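Local coordinates for protein putative NAD(P)H:FMN oxidoreductase (Porphyromonas gingivalis W83, PDB 3GE5) that binds flavin mononucleotide as a dimeric member of the nitroreductase family and probably acts as an NAD(P)H-dependent flavin oxidoreductase, at residues Lys52-Pro64 with Ile126-Leu140. Residues are numbered along the deposited sequence; the frame is centred on the assembly and turned at random.
Sequences KLMAILEAGRIAP and IAMTYMMLEAHSLGL. With FMN (flavin mononucleotide), chain J.
The side chains of Ile56 and Met131 meet roughly perpendicular to one another, between helices 52-62 and 126-137, which run antiparallel at 148° with their axes 7.6 Å apart at the closest. CG2 of Ile56 rests on CB of Met131 (3.7 Å), while its other branch, CG1 lying beside the backbone N (chi1 -69°), carries CD1 over to Ala135 CB and Leu140 CD1. Gly60, bare of a side chain, lets the two backbones draw close, its CA 4.5 Å from Ala127 CA; Met131, a selenomethionine, lays CG against that glycine. Ala59 CB packs on Glu134 CB, and Ala55 CB on Leu138 CD1. Toward the flavin, Ala63 CA makes a CH-pi contact over one face of Tyr130, 4.1 Å from the ring centroid, and Pro64 CD sits by the hydroxyl end of the same ring. Pro64 and Ile126 line the FMN pocket, Pro64 CB lying 3.4 Å from FMN O3'.

The polar link is at the far end: the extended Lys52 chain runs alongside Leu138, and its NZ hydrogen-bonds both Leu138 O (3.0 Å) and Tyr173 OH. That carbonyl belongs to the Schellman turn ending helix 126-137, with Gly139 at positive phi.

Ile56 and Met131 also reach strand 100-107, so the pair lies against the central sheet, while Phe34 of the second subunit stacks on Tyr130 at the dimer interface, where Arg38 and Arg41 of that subunit hydrogen-bond the FMN.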
loop_
_atom_site.group_PDB
_atom_site.type_symbol
_atom_site.label_atom_id
_atom_site.label_comp_id
_atom_site.label_asym_id
_atom_site.label_seq_id
_atom_site.Cartn_x
_atom_site.Cartn_y
_atom_site.Cartn_z
ATOM N N LYS A 52 -20.426 -1.521 -6.306
ATOM C CA LYS A 52 -19.256 -2.087 -5.634
ATOM C C LYS A 52 -17.964 -1.749 -6.425
ATOM O O LYS A 52 -16.936 -1.391 -5.829
ATOM C CB LYS A 52 -19.361 -3.622 -5.427
ATOM C CG LYS A 52 -20.431 -4.050 -4.406
ATOM C CD LYS A 52 -20.396 -5.530 -4.045
ATOM C CE LYS A 52 -21.389 -5.820 -2.915
ATOM N NZ LYS A 52 -21.354 -7.225 -2.414
ATOM N N LEU A 53 -18.009 -1.887 -7.756
ATOM C CA LEU A 53 -16.878 -1.457 -8.617
ATOM C C LEU A 53 -16.546 0.029 -8.429
ATOM O O LEU A 53 -15.372 0.403 -8.276
ATOM C CB LEU A 53 -17.143 -1.757 -10.104
ATOM C CG LEU A 53 -15.987 -1.440 -11.044
ATOM C CD1 LEU A 53 -14.673 -2.092 -10.567
ATOM C CD2 LEU A 53 -16.328 -1.836 -12.518
HETATM N N MSE A 54 -17.584 0.868 -8.400
HETATM C CA MSE A 54 -17.394 2.305 -8.196
HETATM C C MSE A 54 -16.763 2.617 -6.813
HETATM O O MSE A 54 -15.940 3.515 -6.714
HETATM C CB MSE A 54 -18.677 3.099 -8.426
HETATM C CG MSE A 54 -19.211 3.025 -9.852
HETATM SE SE MSE A 54 -17.901 3.380 -11.260
HETATM C CE MSE A 54 -17.057 4.956 -10.457
ATOM N N ALA A 55 -17.160 1.896 -5.765
ATOM C CA ALA A 55 -16.551 2.028 -4.429
ATOM C C ALA A 55 -15.096 1.653 -4.423
ATOM O O ALA A 55 -14.266 2.307 -3.733
ATOM C CB ALA A 55 -17.344 1.199 -3.363
ATOM N N ILE A 56 -14.770 0.557 -5.103
ATOM C CA ILE A 56 -13.364 0.135 -5.202
ATOM C C ILE A 56 -12.534 1.272 -5.836
ATOM O O ILE A 56 -11.466 1.617 -5.326
ATOM C CB ILE A 56 -13.222 -1.183 -5.980
ATOM C CG1 ILE A 56 -13.807 -2.384 -5.201
ATOM C CG2 ILE A 56 -11.735 -1.483 -6.281
ATOM C CD1 ILE A 56 -14.032 -3.629 -6.084
ATOM N N LEU A 57 -13.018 1.823 -6.948
ATOM C CA LEU A 57 -12.340 2.902 -7.637
ATOM C C LEU A 57 -12.228 4.174 -6.778
ATOM O O LEU A 57 -11.188 4.838 -6.744
ATOM C CB LEU A 57 -13.009 3.153 -9.011
ATOM C CG LEU A 57 -12.857 1.974 -9.993
ATOM C CD1 LEU A 57 -13.873 2.169 -11.107
ATOM C CD2 LEU A 57 -11.417 1.886 -10.498
ATOM N N GLU A 58 -13.282 4.472 -6.013
ATOM C CA GLU A 58 -13.260 5.594 -5.092
ATOM C C GLU A 58 -12.159 5.448 -4.037
ATOM O O GLU A 58 -11.442 6.404 -3.736
ATOM C CB GLU A 58 -14.636 5.765 -4.415
ATOM C CG GLU A 58 -14.696 6.881 -3.374
ATOM C CD GLU A 58 -14.666 8.281 -3.978
ATOM O OE1 GLU A 58 -14.602 8.421 -5.225
ATOM O OE2 GLU A 58 -14.735 9.246 -3.173
ATOM N N ALA A 59 -12.011 4.235 -3.513
ATOM C CA ALA A 59 -10.940 3.948 -2.544
ATOM C C ALA A 59 -9.565 4.258 -3.136
ATOM O O ALA A 59 -8.726 4.856 -2.482
ATOM C CB ALA A 59 -10.986 2.498 -2.061
ATOM N N GLY A 60 -9.350 3.837 -4.382
ATOM C CA GLY A 60 -8.109 4.152 -5.063
ATOM C C GLY A 60 -7.884 5.672 -5.210
ATOM O O GLY A 60 -6.790 6.187 -4.926
ATOM N N ARG A 61 -8.934 6.387 -5.624
ATOM C CA ARG A 61 -8.890 7.815 -5.876
ATOM C C ARG A 61 -8.499 8.557 -4.582
ATOM O O ARG A 61 -7.762 9.540 -4.635
ATOM C CB ARG A 61 -10.257 8.326 -6.345
ATOM C CG ARG A 61 -10.303 9.827 -6.670
ATOM C CD ARG A 61 -11.733 10.229 -7.067
ATOM N NE ARG A 61 -12.571 10.415 -5.879
ATOM C CZ ARG A 61 -12.737 11.559 -5.216
ATOM N NH1 ARG A 61 -12.134 12.658 -5.611
ATOM N NH2 ARG A 61 -13.525 11.620 -4.146
ATOM N N ILE A 62 -9.001 8.104 -3.433
ATOM C CA ILE A 62 -8.783 8.853 -2.186
ATOM C C ILE A 62 -7.475 8.479 -1.465
ATOM O O ILE A 62 -7.128 9.074 -0.416
ATOM C CB ILE A 62 -10.017 8.775 -1.225
ATOM C CG1 ILE A 62 -10.231 7.346 -0.713
ATOM C CG2 ILE A 62 -11.249 9.416 -1.921
ATOM C CD1 ILE A 62 -11.260 7.255 0.465
ATOM N N ALA A 63 -6.727 7.524 -2.016
ATOM C CA ALA A 63 -5.474 7.095 -1.385
ATOM C C ALA A 63 -4.506 8.302 -1.295
ATOM O O ALA A 63 -4.498 9.155 -2.173
ATOM C CB ALA A 63 -4.809 5.948 -2.212
ATOM N N PRO A 64 -3.653 8.339 -0.279
ATOM C CA PRO A 64 -2.568 9.301 -0.252
ATOM C C PRO A 64 -1.408 8.927 -1.217
ATOM O O PRO A 64 -1.283 7.783 -1.685
ATOM C CB PRO A 64 -2.065 9.223 1.210
ATOM C CG PRO A 64 -2.346 7.845 1.599
ATOM C CD PRO A 64 -3.607 7.425 0.868
ATOM N N ILE A 126 0.014 2.117 -2.939
ATOM C CA ILE A 126 -0.938 2.580 -1.898
ATOM C C ILE A 126 -2.361 2.514 -2.484
ATOM O O ILE A 126 -3.295 1.997 -1.835
ATOM C CB ILE A 126 -0.604 4.028 -1.411
ATOM C CG1 ILE A 126 0.845 4.131 -0.871
ATOM C CG2 ILE A 126 -1.563 4.441 -0.346
ATOM C CD1 ILE A 126 1.354 5.590 -0.612
ATOM N N ALA A 127 -2.531 3.020 -3.705
ATOM C CA ALA A 127 -3.856 2.993 -4.340
ATOM C C ALA A 127 -4.346 1.515 -4.500
ATOM O O ALA A 127 -5.513 1.189 -4.203
ATOM C CB ALA A 127 -3.866 3.691 -5.706
HETATM N N MSE A 128 -3.446 0.644 -4.976
HETATM C CA MSE A 128 -3.772 -0.783 -5.134
HETATM C C MSE A 128 -4.182 -1.387 -3.774
HETATM O O MSE A 128 -5.142 -2.168 -3.699
HETATM C CB MSE A 128 -2.582 -1.553 -5.711
HETATM C CG MSE A 128 -2.457 -1.407 -7.218
HETATM SE SE MSE A 128 -3.720 -2.565 -8.184
HETATM C CE MSE A 128 -3.162 -4.297 -7.471
ATOM N N THR A 129 -3.457 -1.043 -2.719
ATOM C CA THR A 129 -3.752 -1.587 -1.379
ATOM C C THR A 129 -5.161 -1.120 -0.934
ATOM O O THR A 129 -5.973 -1.906 -0.451
ATOM C CB THR A 129 -2.676 -1.202 -0.332
ATOM O OG1 THR A 129 -1.398 -1.720 -0.730
ATOM C CG2 THR A 129 -3.069 -1.749 1.109
ATOM N N TYR A 130 -5.437 0.173 -1.113
ATOM C CA TYR A 130 -6.764 0.710 -0.784
ATOM C C TYR A 130 -7.836 -0.043 -1.563
ATOM O O TYR A 130 -8.909 -0.370 -1.029
ATOM C CB TYR A 130 -6.827 2.211 -1.105
ATOM C CG TYR A 130 -6.428 3.100 0.057
ATOM C CD1 TYR A 130 -5.259 2.881 0.757
ATOM C CD2 TYR A 130 -7.227 4.182 0.441
ATOM C CE1 TYR A 130 -4.930 3.670 1.859
ATOM C CE2 TYR A 130 -6.885 4.998 1.509
ATOM C CZ TYR A 130 -5.753 4.729 2.218
ATOM O OH TYR A 130 -5.417 5.513 3.284
HETATM N N MSE A 131 -7.582 -0.286 -2.834
HETATM C CA MSE A 131 -8.598 -0.925 -3.702
HETATM C C MSE A 131 -8.807 -2.404 -3.302
HETATM O O MSE A 131 -9.950 -2.924 -3.259
HETATM C CB MSE A 131 -8.278 -0.770 -5.201
HETATM C CG MSE A 131 -8.412 0.665 -5.689
HETATM SE SE MSE A 131 -8.296 0.886 -7.583
HETATM C CE MSE A 131 -6.426 0.415 -7.852
HETATM N N MSE A 132 -7.711 -3.099 -3.048
HETATM C CA MSE A 132 -7.748 -4.494 -2.548
HETATM C C MSE A 132 -8.573 -4.582 -1.259
HETATM O O MSE A 132 -9.450 -5.447 -1.099
HETATM C CB MSE A 132 -6.320 -4.993 -2.280
HETATM C CG MSE A 132 -6.237 -6.358 -1.675
HETATM SE SE MSE A 132 -4.443 -6.981 -1.384
HETATM C CE MSE A 132 -3.928 -5.740 0.017
ATOM N N LEU A 133 -8.269 -3.709 -0.310
ATOM C CA LEU A 133 -8.995 -3.673 0.969
ATOM C C LEU A 133 -10.466 -3.296 0.794
ATOM O O LEU A 133 -11.363 -3.919 1.401
ATOM C CB LEU A 133 -8.264 -2.718 1.922
ATOM C CG LEU A 133 -6.857 -3.160 2.341
ATOM C CD1 LEU A 133 -6.184 -2.051 3.217
ATOM C CD2 LEU A 133 -6.873 -4.510 3.074
ATOM N N GLU A 134 -10.730 -2.336 -0.084
ATOM C CA GLU A 134 -12.115 -1.987 -0.349
ATOM C C GLU A 134 -12.915 -3.157 -0.939
ATOM O O GLU A 134 -14.053 -3.414 -0.502
ATOM C CB GLU A 134 -12.171 -0.769 -1.282
ATOM C CG GLU A 134 -13.610 -0.272 -1.543
ATOM C CD GLU A 134 -14.294 0.319 -0.266
ATOM O OE1 GLU A 134 -13.585 0.653 0.705
ATOM O OE2 GLU A 134 -15.559 0.482 -0.254
ATOM N N ALA A 135 -12.335 -3.854 -1.913
ATOM C CA ALA A 135 -12.961 -5.060 -2.510
ATOM C C ALA A 135 -13.280 -6.097 -1.407
ATOM O O ALA A 135 -14.409 -6.626 -1.338
ATOM C CB ALA A 135 -12.070 -5.664 -3.629
ATOM N N HIS A 136 -12.308 -6.327 -0.525
ATOM C CA HIS A 136 -12.479 -7.259 0.597
ATOM C C HIS A 136 -13.648 -6.816 1.484
ATOM O O HIS A 136 -14.489 -7.640 1.898
ATOM C CB HIS A 136 -11.190 -7.339 1.393
ATOM C CG HIS A 136 -11.253 -8.256 2.565
ATOM N ND1 HIS A 136 -11.659 -9.569 2.454
ATOM C CD2 HIS A 136 -10.992 -8.048 3.876
ATOM C CE1 HIS A 136 -11.640 -10.132 3.651
ATOM N NE2 HIS A 136 -11.245 -9.226 4.532
ATOM N N SER A 137 -13.718 -5.515 1.774
ATOM C CA SER A 137 -14.801 -4.978 2.649
ATOM C C SER A 137 -16.192 -5.160 2.062
ATOM O O SER A 137 -17.192 -5.151 2.800
ATOM C CB SER A 137 -14.576 -3.469 2.940
ATOM O OG SER A 137 -15.002 -2.604 1.868
ATOM N N LEU A 138 -16.260 -5.288 0.747
ATOM C CA LEU A 138 -17.512 -5.414 0.033
ATOM C C LEU A 138 -17.813 -6.887 -0.319
ATOM O O LEU A 138 -18.649 -7.173 -1.168
ATOM C CB LEU A 138 -17.474 -4.544 -1.226
ATOM C CG LEU A 138 -17.277 -3.027 -0.987
ATOM C CD1 LEU A 138 -17.099 -2.326 -2.307
ATOM C CD2 LEU A 138 -18.427 -2.410 -0.165
ATOM N N GLY A 139 -17.093 -7.811 0.310
ATOM C CA GLY A 139 -17.298 -9.255 0.107
ATOM C C GLY A 139 -16.841 -9.865 -1.220
ATOM O O GLY A 139 -17.343 -10.942 -1.633
ATOM N N LEU A 140 -15.945 -9.171 -1.911
ATOM C CA LEU A 140 -15.344 -9.678 -3.124
ATOM C C LEU A 140 -14.002 -10.317 -2.827
ATOM O O LEU A 140 -13.366 -9.995 -1.844
ATOM C CB LEU A 140 -15.158 -8.542 -4.142
ATOM C CG LEU A 140 -16.496 -7.908 -4.617
ATOM C CD1 LEU A 140 -16.300 -6.510 -5.276
ATOM C CD2 LEU A 140 -17.224 -8.874 -5.532
HETATM N N1 FMN J . 4.507 14.361 3.974
HETATM C C2 FMN J . 5.600 15.025 4.471
HETATM O O2 FMN J . 5.410 16.035 5.142
HETATM N N3 FMN J . 6.891 14.583 4.241
HETATM C C4 FMN J . 7.166 13.500 3.406
HETATM O O4 FMN J . 8.311 13.137 3.180
HETATM C C4A FMN J . 6.061 12.832 2.858
HETATM N N5 FMN J . 6.236 11.780 1.992
HETATM C C5A FMN J . 5.190 11.066 1.501
HETATM C C6 FMN J . 5.448 9.915 0.723
HETATM C C7 FMN J . 4.386 9.073 0.361
HETATM C C7M FMN J . 4.677 7.851 -0.507
HETATM C C8 FMN J . 3.104 9.377 0.775
HETATM C C8M FMN J . 1.964 8.484 0.457
HETATM C C9 FMN J . 2.851 10.499 1.550
HETATM C C9A FMN J . 3.915 11.366 1.942
HETATM N N10 FMN J . 3.687 12.519 2.703
HETATM C C10 FMN J . 4.756 13.254 3.166
HETATM C "C1'" FMN J . 2.292 12.902 3.148
HETATM C "C2'" FMN J . 1.481 13.469 1.957
HETATM O "O2'" FMN J . 1.796 14.850 1.734
HETATM C "C3'" FMN J . -0.022 13.286 2.151
HETATM O "O3'" FMN J . -0.334 11.897 2.316
HETATM C "C4'" FMN J . -0.807 13.896 0.969
HETATM O "O4'" FMN J . -0.636 15.329 0.907
HETATM C "C5'" FMN J . -2.275 13.532 1.127
HETATM O "O5'" FMN J . -2.772 14.097 2.341
HETATM P P FMN J . -3.501 13.255 3.462
HETATM O O1P FMN J . -4.800 12.779 2.865
HETATM O O2P FMN J . -3.710 14.146 4.664
HETATM O O3P FMN J . -2.580 12.128 3.902
#